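Local coordinates for small S protein (Podospora anserina, PDB 2WVQ), which is responsible for heterokaryon incompatibility, forms the [het-s] prion and, with het-S from incompatible cells, triggers a lethal reaction, at residues Val18-Phe29 and Ala84-Phe95; Arg48-Arg58 and Asp206-Met215. The protein carries 2 engineered substitutions. All coordinates share one frame; numbering follows the deposited sequence.

Interaction 1 of 2, residues Val18-Phe29 and Ala84-Phe95; sequences VAGLFNNCVACF and AKSIVEEILLLF. Engineered in segment 18-29: Ala27 (natural residue Asp).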
loop_
_atom_site.group_PDB
_atom_site.type_symbol
_atom_site.label_atom_id
_atom_site.label_comp_id
_atom_site.label_asym_id
_atom_site.label_seq_id
_atom_site.Cartn_x
_atom_site.Cartn_y
_atom_site.Cartn_z
ATOM N N VAL A 18 -15.993 12.959 6.114
ATOM C CA VAL A 18 -16.032 11.697 5.407
ATOM C C VAL A 18 -16.537 11.875 3.987
ATOM O O VAL A 18 -15.964 11.300 3.054
ATOM C CB VAL A 18 -16.864 10.601 6.157
ATOM C CG1 VAL A 18 -16.847 9.261 5.383
ATOM C CG2 VAL A 18 -16.393 10.432 7.592
ATOM N N ALA A 19 -17.573 12.703 3.799
ATOM C CA ALA A 19 -18.165 12.897 2.465
ATOM C C ALA A 19 -17.173 13.544 1.485
ATOM O O ALA A 19 -17.049 13.144 0.306
ATOM C CB ALA A 19 -19.467 13.745 2.573
ATOM N N GLY A 20 -16.485 14.538 1.986
ATOM C CA GLY A 20 -15.466 15.250 1.243
ATOM C C GLY A 20 -14.278 14.370 0.883
ATOM O O GLY A 20 -13.817 14.419 -0.262
ATOM N N LEU A 21 -13.800 13.554 1.834
ATOM C CA LEU A 21 -12.746 12.526 1.573
ATOM C C LEU A 21 -13.241 11.410 0.639
ATOM O O LEU A 21 -12.545 11.017 -0.302
ATOM C CB LEU A 21 -12.255 11.917 2.894
ATOM C CG LEU A 21 -11.554 12.837 3.921
ATOM C CD1 LEU A 21 -11.503 12.220 5.338
ATOM C CD2 LEU A 21 -10.161 13.316 3.444
ATOM N N PHE A 22 -14.463 10.925 0.873
ATOM C CA PHE A 22 -15.107 9.939 -0.024
ATOM C C PHE A 22 -15.199 10.396 -1.465
ATOM O O PHE A 22 -14.817 9.637 -2.371
ATOM C CB PHE A 22 -16.507 9.530 0.452
ATOM C CG PHE A 22 -17.241 8.667 -0.537
ATOM C CD1 PHE A 22 -17.042 7.282 -0.551
ATOM C CD2 PHE A 22 -18.096 9.223 -1.451
ATOM C CE1 PHE A 22 -17.702 6.481 -1.478
ATOM C CE2 PHE A 22 -18.799 8.418 -2.398
ATOM C CZ PHE A 22 -18.602 7.056 -2.399
ATOM N N ASN A 23 -15.703 11.614 -1.689
ATOM C CA ASN A 23 -15.851 12.155 -3.062
ATOM C C ASN A 23 -14.494 12.319 -3.760
ATOM O O ASN A 23 -14.379 12.072 -4.954
ATOM C CB ASN A 23 -16.694 13.450 -3.119
ATOM C CG ASN A 23 -18.187 13.207 -2.765
ATOM O OD1 ASN A 23 -18.797 12.223 -3.206
ATOM N ND2 ASN A 23 -18.736 14.066 -1.928
ATOM N N ASN A 24 -13.482 12.679 -2.980
ATOM C CA ASN A 24 -12.068 12.690 -3.451
ATOM C C ASN A 24 -11.502 11.340 -3.903
ATOM O O ASN A 24 -10.800 11.281 -4.929
ATOM C CB ASN A 24 -11.175 13.401 -2.410
ATOM C CG ASN A 24 -11.520 14.900 -2.284
ATOM O OD1 ASN A 24 -12.155 15.468 -3.182
ATOM N ND2 ASN A 24 -11.100 15.543 -1.194
ATOM N N CYS A 25 -11.813 10.278 -3.162
ATOM C CA CYS A 25 -11.485 8.896 -3.488
ATOM C C CYS A 25 -12.047 8.494 -4.853
ATOM O O CYS A 25 -11.322 7.964 -5.729
ATOM C CB CYS A 25 -11.983 7.898 -2.395
ATOM S SG CYS A 25 -11.124 7.911 -0.787
ATOM N N VAL A 26 -13.343 8.728 -5.038
ATOM C CA VAL A 26 -14.004 8.384 -6.330
ATOM C C VAL A 26 -13.322 9.177 -7.460
ATOM O O VAL A 26 -12.955 8.618 -8.493
ATOM C CB VAL A 26 -15.546 8.636 -6.296
ATOM C CG1 VAL A 26 -16.206 8.355 -7.750
ATOM C CG2 VAL A 26 -16.197 7.772 -5.203
ATOM N N ALA A 27 -13.072 10.462 -7.225
ATOM C CA ALA A 27 -12.399 11.293 -8.233
ATOM C C ALA A 27 -10.955 10.861 -8.570
ATOM O O ALA A 27 -10.491 11.146 -9.691
ATOM C CB ALA A 27 -12.470 12.766 -7.876
ATOM N N CYS A 28 -10.279 10.159 -7.650
ATOM C CA CYS A 28 -8.900 9.609 -7.868
ATOM C C CYS A 28 -8.809 8.717 -9.075
ATOM O O CYS A 28 -7.838 8.797 -9.805
ATOM C CB CYS A 28 -8.377 8.816 -6.676
ATOM S SG CYS A 28 -7.701 9.796 -5.277
ATOM N N PHE A 29 -9.803 7.851 -9.244
ATOM C CA PHE A 29 -9.947 6.994 -10.416
ATOM C C PHE A 29 -9.927 7.691 -11.804
ATOM O O PHE A 29 -9.522 7.084 -12.782
ATOM C CB PHE A 29 -11.216 6.120 -10.310
ATOM C CG PHE A 29 -11.130 4.970 -9.288
ATOM C CD1 PHE A 29 -11.624 5.128 -7.958
ATOM C CD2 PHE A 29 -10.634 3.742 -9.669
ATOM C CE1 PHE A 29 -11.562 4.082 -7.024
ATOM C CE2 PHE A 29 -10.596 2.660 -8.743
ATOM C CZ PHE A 29 -11.064 2.845 -7.404
ATOM N N ALA A 84 -15.301 4.660 8.740
ATOM C CA ALA A 84 -15.354 5.092 7.343
ATOM C C ALA A 84 -14.355 6.205 7.006
ATOM O O ALA A 84 -13.800 6.216 5.924
ATOM C CB ALA A 84 -16.778 5.533 6.919
ATOM N N LYS A 85 -14.171 7.140 7.924
ATOM C CA LYS A 85 -13.213 8.232 7.738
ATOM C C LYS A 85 -11.763 7.709 7.607
ATOM O O LYS A 85 -11.018 8.128 6.731
ATOM C CB LYS A 85 -13.312 9.189 8.928
ATOM C CG LYS A 85 -12.462 10.431 8.752
ATOM C CD LYS A 85 -12.705 11.431 9.846
ATOM C CE LYS A 85 -12.000 12.753 9.498
ATOM N NZ LYS A 85 -10.719 12.831 10.255
ATOM N N SER A 86 -11.368 6.813 8.507
ATOM C CA SER A 86 -10.081 6.142 8.395
ATOM C C SER A 86 -9.931 5.385 7.080
ATOM O O SER A 86 -8.889 5.481 6.448
ATOM C CB SER A 86 -9.879 5.208 9.569
ATOM O OG SER A 86 -8.555 4.746 9.590
ATOM N N ILE A 87 -10.970 4.666 6.648
ATOM C CA ILE A 87 -10.883 3.816 5.444
ATOM C C ILE A 87 -10.682 4.666 4.197
ATOM O O ILE A 87 -9.866 4.373 3.314
ATOM C CB ILE A 87 -12.128 2.913 5.269
ATOM C CG1 ILE A 87 -12.083 1.737 6.235
ATOM C CG2 ILE A 87 -12.171 2.378 3.836
ATOM C CD1 ILE A 87 -13.445 1.190 6.647
ATOM N N VAL A 88 -11.454 5.734 4.136
ATOM C CA VAL A 88 -11.415 6.679 3.045
ATOM C C VAL A 88 -10.029 7.448 3.016
ATOM O O VAL A 88 -9.453 7.650 1.950
ATOM C CB VAL A 88 -12.752 7.485 3.215
ATOM C CG1 VAL A 88 -12.615 8.931 3.692
ATOM C CG2 VAL A 88 -13.823 7.064 2.162
ATOM N N GLU A 89 -9.487 7.805 4.188
ATOM C CA GLU A 89 -8.143 8.402 4.259
ATOM C C GLU A 89 -7.106 7.379 3.732
ATOM O O GLU A 89 -6.254 7.738 2.926
ATOM C CB GLU A 89 -7.781 8.858 5.678
ATOM C CG GLU A 89 -8.448 10.128 6.116
ATOM C CD GLU A 89 -8.409 10.351 7.614
ATOM O OE1 GLU A 89 -8.703 11.488 8.024
ATOM O OE2 GLU A 89 -8.108 9.408 8.377
ATOM N N GLU A 90 -7.211 6.115 4.158
ATOM C CA GLU A 90 -6.335 5.050 3.645
ATOM C C GLU A 90 -6.477 4.760 2.115
ATOM O O GLU A 90 -5.468 4.489 1.446
ATOM C CB GLU A 90 -6.442 3.788 4.502
ATOM C CG GLU A 90 -5.026 3.154 4.733
ATOM C CD GLU A 90 -5.042 1.888 5.533
ATOM O OE1 GLU A 90 -4.314 0.943 5.155
ATOM O OE2 GLU A 90 -5.778 1.827 6.551
ATOM N N ILE A 91 -7.686 4.868 1.542
ATOM C CA ILE A 91 -7.822 4.782 0.050
ATOM C C ILE A 91 -7.038 5.929 -0.625
ATOM O O ILE A 91 -6.339 5.706 -1.629
ATOM C CB ILE A 91 -9.339 4.727 -0.459
ATOM C CG1 ILE A 91 -10.005 3.442 -0.002
ATOM C CG2 ILE A 91 -9.428 4.811 -2.011
ATOM C CD1 ILE A 91 -11.555 3.452 -0.037
ATOM N N LEU A 92 -7.133 7.132 -0.057
ATOM C CA LEU A 92 -6.349 8.278 -0.511
ATOM C C LEU A 92 -4.820 8.065 -0.498
ATOM O O LEU A 92 -4.141 8.422 -1.472
ATOM C CB LEU A 92 -6.720 9.557 0.253
ATOM C CG LEU A 92 -7.708 10.596 -0.360
ATOM C CD1 LEU A 92 -8.526 10.137 -1.518
ATOM C CD2 LEU A 92 -8.562 11.384 0.651
ATOM N N LEU A 93 -4.309 7.529 0.617
ATOM C CA LEU A 93 -2.881 7.120 0.761
ATOM C C LEU A 93 -2.458 6.083 -0.306
ATOM O O LEU A 93 -1.332 6.116 -0.811
ATOM C CB LEU A 93 -2.648 6.551 2.166
ATOM C CG LEU A 93 -2.064 7.343 3.338
ATOM C CD1 LEU A 93 -2.199 8.843 3.213
ATOM C CD2 LEU A 93 -2.612 6.851 4.659
ATOM N N LEU A 94 -3.345 5.144 -0.576
ATOM C CA LEU A 94 -3.215 4.140 -1.622
ATOM C C LEU A 94 -2.907 4.735 -3.011
ATOM O O LEU A 94 -2.028 4.255 -3.735
ATOM C CB LEU A 94 -4.528 3.315 -1.675
ATOM C CG LEU A 94 -4.592 2.043 -2.512
ATOM C CD1 LEU A 94 -3.381 1.160 -2.112
ATOM C CD2 LEU A 94 -5.908 1.303 -2.225
ATOM N N PHE A 95 -3.656 5.770 -3.375
ATOM C CA PHE A 95 -3.510 6.476 -4.636
ATOM C C PHE A 95 -2.275 7.410 -4.605
ATOM O O PHE A 95 -1.540 7.504 -5.593
ATOM C CB PHE A 95 -4.817 7.260 -4.961
ATOM C CG PHE A 95 -5.915 6.407 -5.577
ATOM C CD1 PHE A 95 -7.025 5.994 -4.814
ATOM C CD2 PHE A 95 -5.834 6.017 -6.920
ATOM C CE1 PHE A 95 -8.040 5.166 -5.383
ATOM C CE2 PHE A 95 -6.877 5.218 -7.541
ATOM C CZ PHE A 95 -7.968 4.792 -6.768
#

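Interaction 2 of 2, residues Arg48-Arg58 and Asp206-Met215; sequences RLDIAKARLSR and DAAGGIDAAM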
loop_
_atom_site.group_PDB
_atom_site.type_symbol
_atom_site.label_atom_id
_atom_site.label_comp_id
_atom_site.label_asym_id
_atom_site.label_seq_id
_atom_site.Cartn_x
_atom_site.Cartn_y
_atom_site.Cartn_z
ATOM N N ARG A 48 -11.845 -3.456 -14.831
ATOM C CA ARG A 48 -11.641 -3.825 -13.417
ATOM C C ARG A 48 -11.540 -2.573 -12.521
ATOM O O ARG A 48 -12.141 -2.528 -11.434
ATOM C CB ARG A 48 -10.369 -4.667 -13.207
ATOM C CG ARG A 48 -10.221 -5.920 -13.990
ATOM C CD ARG A 48 -10.772 -7.138 -13.260
ATOM N NE ARG A 48 -10.057 -7.458 -12.020
ATOM C CZ ARG A 48 -10.434 -8.421 -11.172
ATOM N NH1 ARG A 48 -11.523 -9.151 -11.432
ATOM N NH2 ARG A 48 -9.730 -8.659 -10.065
ATOM N N LEU A 49 -10.792 -1.569 -12.982
ATOM C CA LEU A 49 -10.745 -0.239 -12.351
ATOM C C LEU A 49 -12.116 0.504 -12.302
ATOM O O LEU A 49 -12.482 1.085 -11.263
ATOM C CB LEU A 49 -9.709 0.638 -13.057
ATOM C CG LEU A 49 -8.447 1.271 -12.440
ATOM C CD1 LEU A 49 -7.841 0.625 -11.152
ATOM C CD2 LEU A 49 -7.386 1.462 -13.519
ATOM N N ASP A 50 -12.848 0.498 -13.415
ATOM C CA ASP A 50 -14.171 1.152 -13.487
ATOM C C ASP A 50 -15.155 0.479 -12.526
ATOM O O ASP A 50 -16.005 1.146 -11.944
ATOM C CB ASP A 50 -14.764 1.117 -14.912
ATOM C CG ASP A 50 -13.856 1.780 -15.989
ATOM O OD1 ASP A 50 -14.025 1.413 -17.172
ATOM O OD2 ASP A 50 -13.017 2.673 -15.696
ATOM N N ILE A 51 -15.057 -0.842 -12.402
ATOM C CA ILE A 51 -15.885 -1.616 -11.476
ATOM C C ILE A 51 -15.574 -1.338 -10.012
ATOM O O ILE A 51 -16.518 -1.221 -9.210
ATOM C CB ILE A 51 -15.889 -3.124 -11.800
ATOM C CG1 ILE A 51 -16.654 -3.369 -13.099
ATOM C CG2 ILE A 51 -16.515 -3.950 -10.676
ATOM C CD1 ILE A 51 -16.303 -4.697 -13.718
ATOM N N ALA A 52 -14.292 -1.224 -9.655
ATOM C CA ALA A 52 -13.905 -0.843 -8.282
ATOM C C ALA A 52 -14.429 0.551 -7.945
ATOM O O ALA A 52 -14.902 0.809 -6.802
ATOM C CB ALA A 52 -12.380 -0.910 -8.074
ATOM N N LYS A 53 -14.343 1.453 -8.922
ATOM C CA LYS A 53 -14.881 2.803 -8.770
ATOM C C LYS A 53 -16.417 2.749 -8.634
ATOM O O LYS A 53 -16.993 3.474 -7.834
ATOM C CB LYS A 53 -14.471 3.682 -9.947
ATOM C CG LYS A 53 -14.975 5.110 -9.883
ATOM C CD LYS A 53 -14.785 5.847 -11.235
ATOM C CE LYS A 53 -14.593 7.348 -10.963
ATOM N NZ LYS A 53 -14.639 8.150 -12.198
ATOM N N ALA A 54 -17.066 1.888 -9.414
ATOM C CA ALA A 54 -18.549 1.767 -9.358
ATOM C C ALA A 54 -18.989 1.223 -7.993
ATOM O O ALA A 54 -20.025 1.617 -7.442
ATOM C CB ALA A 54 -19.070 0.837 -10.496
ATOM N N ARG A 55 -18.190 0.319 -7.445
ATOM C CA ARG A 55 -18.562 -0.334 -6.208
ATOM C C ARG A 55 -18.373 0.584 -4.994
ATOM O O ARG A 55 -19.207 0.571 -4.038
ATOM C CB ARG A 55 -17.829 -1.646 -6.044
ATOM C CG ARG A 55 -18.424 -2.482 -4.924
ATOM C CD ARG A 55 -17.431 -3.433 -4.380
ATOM N NE ARG A 55 -17.784 -3.948 -3.063
ATOM C CZ ARG A 55 -16.953 -4.667 -2.317
ATOM N NH1 ARG A 55 -15.723 -4.951 -2.766
ATOM N NH2 ARG A 55 -17.331 -5.089 -1.123
ATOM N N LEU A 56 -17.301 1.383 -5.044
ATOM C CA LEU A 56 -17.027 2.424 -4.056
ATOM C C LEU A 56 -18.156 3.482 -4.115
ATOM O O LEU A 56 -18.758 3.859 -3.079
ATOM C CB LEU A 56 -15.642 3.083 -4.303
ATOM C CG LEU A 56 -15.182 4.276 -3.421
ATOM C CD1 LEU A 56 -15.063 3.931 -1.971
ATOM C CD2 LEU A 56 -13.859 4.960 -3.895
ATOM N N SER A 57 -18.473 3.942 -5.311
ATOM C CA SER A 57 -19.572 4.889 -5.385
ATOM C C SER A 57 -20.951 4.311 -4.957
ATOM O O SER A 57 -21.733 5.050 -4.380
ATOM C CB SER A 57 -19.614 5.630 -6.708
ATOM O OG SER A 57 -20.391 4.973 -7.654
ATOM N N ARG A 58 -21.227 3.031 -5.238
ATOM C CA ARG A 58 -22.423 2.367 -4.760
ATOM C C ARG A 58 -22.574 2.492 -3.263
ATOM O O ARG A 58 -23.681 2.722 -2.792
ATOM C CB ARG A 58 -22.553 0.905 -5.197
ATOM C CG ARG A 58 -24.020 0.295 -5.078
ATOM C CD ARG A 58 -24.017 -1.193 -5.416
ATOM N NE ARG A 58 -23.380 -1.398 -6.724
ATOM C CZ ARG A 58 -22.323 -2.176 -6.994
ATOM N NH1 ARG A 58 -21.744 -2.900 -6.056
ATOM N NH2 ARG A 58 -21.862 -2.242 -8.243
ATOM N N ASP A 206 -17.814 -11.627 -15.287
ATOM C CA ASP A 206 -16.416 -12.051 -15.210
ATOM C C ASP A 206 -15.497 -11.007 -14.569
ATOM O O ASP A 206 -14.757 -11.341 -13.648
ATOM C CB ASP A 206 -15.876 -12.421 -16.593
ATOM C CG ASP A 206 -16.452 -13.726 -17.130
ATOM O OD1 ASP A 206 -16.994 -14.545 -16.350
ATOM O OD2 ASP A 206 -16.355 -13.932 -18.358
ATOM N N ALA A 207 -15.534 -9.767 -15.065
ATOM C CA ALA A 207 -14.637 -8.694 -14.572
ATOM C C ALA A 207 -14.902 -8.291 -13.124
ATOM O O ALA A 207 -13.966 -7.942 -12.420
ATOM C CB ALA A 207 -14.675 -7.460 -15.495
ATOM N N ALA A 208 -16.170 -8.369 -12.682
ATOM C CA ALA A 208 -16.516 -8.090 -11.288
ATOM C C ALA A 208 -16.004 -9.170 -10.331
ATOM O O ALA A 208 -15.957 -8.956 -9.123
ATOM C CB ALA A 208 -18.018 -7.845 -11.103
ATOM N N GLY A 209 -15.589 -10.308 -10.880
ATOM C CA GLY A 209 -15.037 -11.398 -10.093
ATOM C C GLY A 209 -13.908 -10.930 -9.201
ATOM O O GLY A 209 -12.947 -10.303 -9.668
ATOM N N GLY A 210 -14.030 -11.230 -7.911
ATOM C CA GLY A 210 -13.037 -10.817 -6.916
ATOM C C GLY A 210 -13.114 -9.381 -6.404
ATOM O O GLY A 210 -12.425 -9.033 -5.436
ATOM N N ILE A 211 -13.939 -8.542 -7.033
ATOM C CA ILE A 211 -13.941 -7.103 -6.721
ATOM C C ILE A 211 -15.312 -6.523 -6.362
ATOM O O ILE A 211 -15.417 -5.618 -5.532
ATOM C CB ILE A 211 -13.190 -6.250 -7.819
ATOM C CG1 ILE A 211 -13.909 -6.203 -9.158
ATOM C CG2 ILE A 211 -11.783 -6.814 -8.075
ATOM C CD1 ILE A 211 -13.025 -5.626 -10.289
ATOM N N ASP A 212 -16.357 -7.082 -6.957
ATOM C CA ASP A 212 -17.724 -6.594 -6.748
ATOM C C ASP A 212 -18.744 -7.724 -6.947
ATOM O O ASP A 212 -19.335 -7.844 -8.040
ATOM C CB ASP A 212 -18.012 -5.440 -7.712
ATOM C CG ASP A 212 -19.332 -4.734 -7.415
ATOM O OD1 ASP A 212 -20.173 -5.287 -6.669
ATOM O OD2 ASP A 212 -19.541 -3.647 -7.972
ATOM N N ALA A 213 -18.942 -8.533 -5.898
ATOM C CA ALA A 213 -19.897 -9.667 -5.902
ATOM C C ALA A 213 -21.344 -9.267 -6.226
ATOM O O ALA A 213 -22.055 -10.023 -6.902
ATOM C CB ALA A 213 -19.852 -10.413 -4.591
ATOM N N ALA A 214 -21.773 -8.107 -5.733
ATOM C CA ALA A 214 -23.107 -7.567 -6.019
ATOM C C ALA A 214 -23.361 -7.397 -7.534
ATOM O O ALA A 214 -24.398 -7.851 -8.050
ATOM C CB ALA A 214 -23.346 -6.272 -5.245
ATOM N N MET A 215 -22.393 -6.805 -8.238
ATOM C CA MET A 215 -22.436 -6.673 -9.714
ATOM C C MET A 215 -22.321 -8.010 -10.414
ATOM O O MET A 215 -23.009 -8.284 -11.395
ATOM C CB MET A 215 -21.331 -5.732 -10.211
ATOM C CG MET A 215 -21.322 -5.520 -11.734
ATOM S SD MET A 215 -20.099 -4.369 -12.396
ATOM C CE MET A 215 -20.241 -2.889 -11.385
#

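Interaction 1 of 2, residues Val18-Phe29 and Ala84-Phe95
Phe95, on helix 79-108, reaches Cys28 and Phe29 and can be followed outward from its first carbon. Phe95 CB lies 3.9 Å from Cys28 SG. Next, CG and CD1 lie under Cys28 CB, which sits almost on the ring normal, 3.6 Å from the centroid of the Phe95 ring, in a CH-pi contact; the sulfur leans over the same ring obliquely. At the far end CZ stands over the centre of the Phe29 ring, with 3.7 Å between Phe95 CZ and Phe29 CE1. The two rings make a T-shaped pair, planes at 73°, Phe95 giving the edge and Phe29 the face. Further back the segments 18-28 and 84-95, inclined at 32° with their axes 9.0 Å apart at closest approach, pack knobs-into-holes inside the helical N-terminal globular domain. Leu92 is one knob, among Leu21, Asn24, Cys25 and Cys28: Leu92 CD1 reaches Cys25 SG at 3.5 Å, while its CD2 meets Leu21 CD2 at 3.8 Å. Val88 is another, entering between Val18, Leu21, Phe22 and Cys25, with CG2 turned to the CB of Phe22. In the reverse direction Leu21 drops among Lys85, Val88, Glu89 and Leu92, where its CD1 rests 3.8 Å from Glu89 CG. Val18 has CG1 anti to its backbone nitrogen (chi1 -179°), which sends CG1 to Ala84 and CG2 to Lys85 CB. Glu89 is held chiefly by Lys100 of the second subunit, through OE2, while OE1 takes a weak bond from Lys85 NZ.

Interaction 2 of 2, residues Arg48-Arg58 and Asp206-Met215
The guanidinium of Arg48 carries Ile211 CG2 on one face, 3.4 Å above its plane and offset toward the rim, and has Gly209 O at its edge. NH1 gives that carbonyl a hydrogen bond lying in the carbonyl plane, though the modelled 2.5 Å from Arg48 NH1 to Gly209 O is doubtfully short, and a weak one to Ala207 O. The Arg58 guanidinium has Arg55 CA over one face and, at its edge, Met215 CE and the carboxylate of Asp212. Here the grip is end-on: NH2 meets the syn lone pair of OD2, with Arg58 NH2 to Asp212 OD2 at 2.7 Å, and NH1 donates to OD1 on its syn side, somewhat out of the carboxylate plane, the two planes 40° apart. Asp212 is the N-cap of helix 213-224. Asp212 OD1 also accepts from Met215 N at 3.1 Å, from above the carboxylate plane, so the capping bond and the salt bridge hold one carboxylate. Arg58 NH2 has a second acid in Glu191, while Arg55, weakly bonded to Ile211 O, is paired chiefly with Asp172. Between the charged ends lies Ile51. With chi1 at -70°, Ile51 CG2 points away from the backbone N and touches Asp212 CB at 3.6 Å; CD1 reaches Ala207 CB, and Ile51 CG1 packs on Met215 SD at 3.7 Å.

From the N terminus, helix 18-28 runs first and, after a short strand, helix 42-62 supplies residues 48-58. The next helix, 79-108, returns to the first and closes interaction 1 over 54 intervening residues. Interaction 2 closes much later, across 147 residues, when the turn joining helices 198-207 and 213-224 comes back to helix 42-62. The two loops cross rather than nest, since 48-58 lies between the partners of interaction 1 while 206-215 lies beyond both. They also touch: Phe22 CE1 is 3.2 Å from Leu56 O, and Phe29 lies against Lys53. Helix 42-62 thus joins the pair formed by helices 18-28 and 79-108 to the C-terminal helices 198-207 and 213-224.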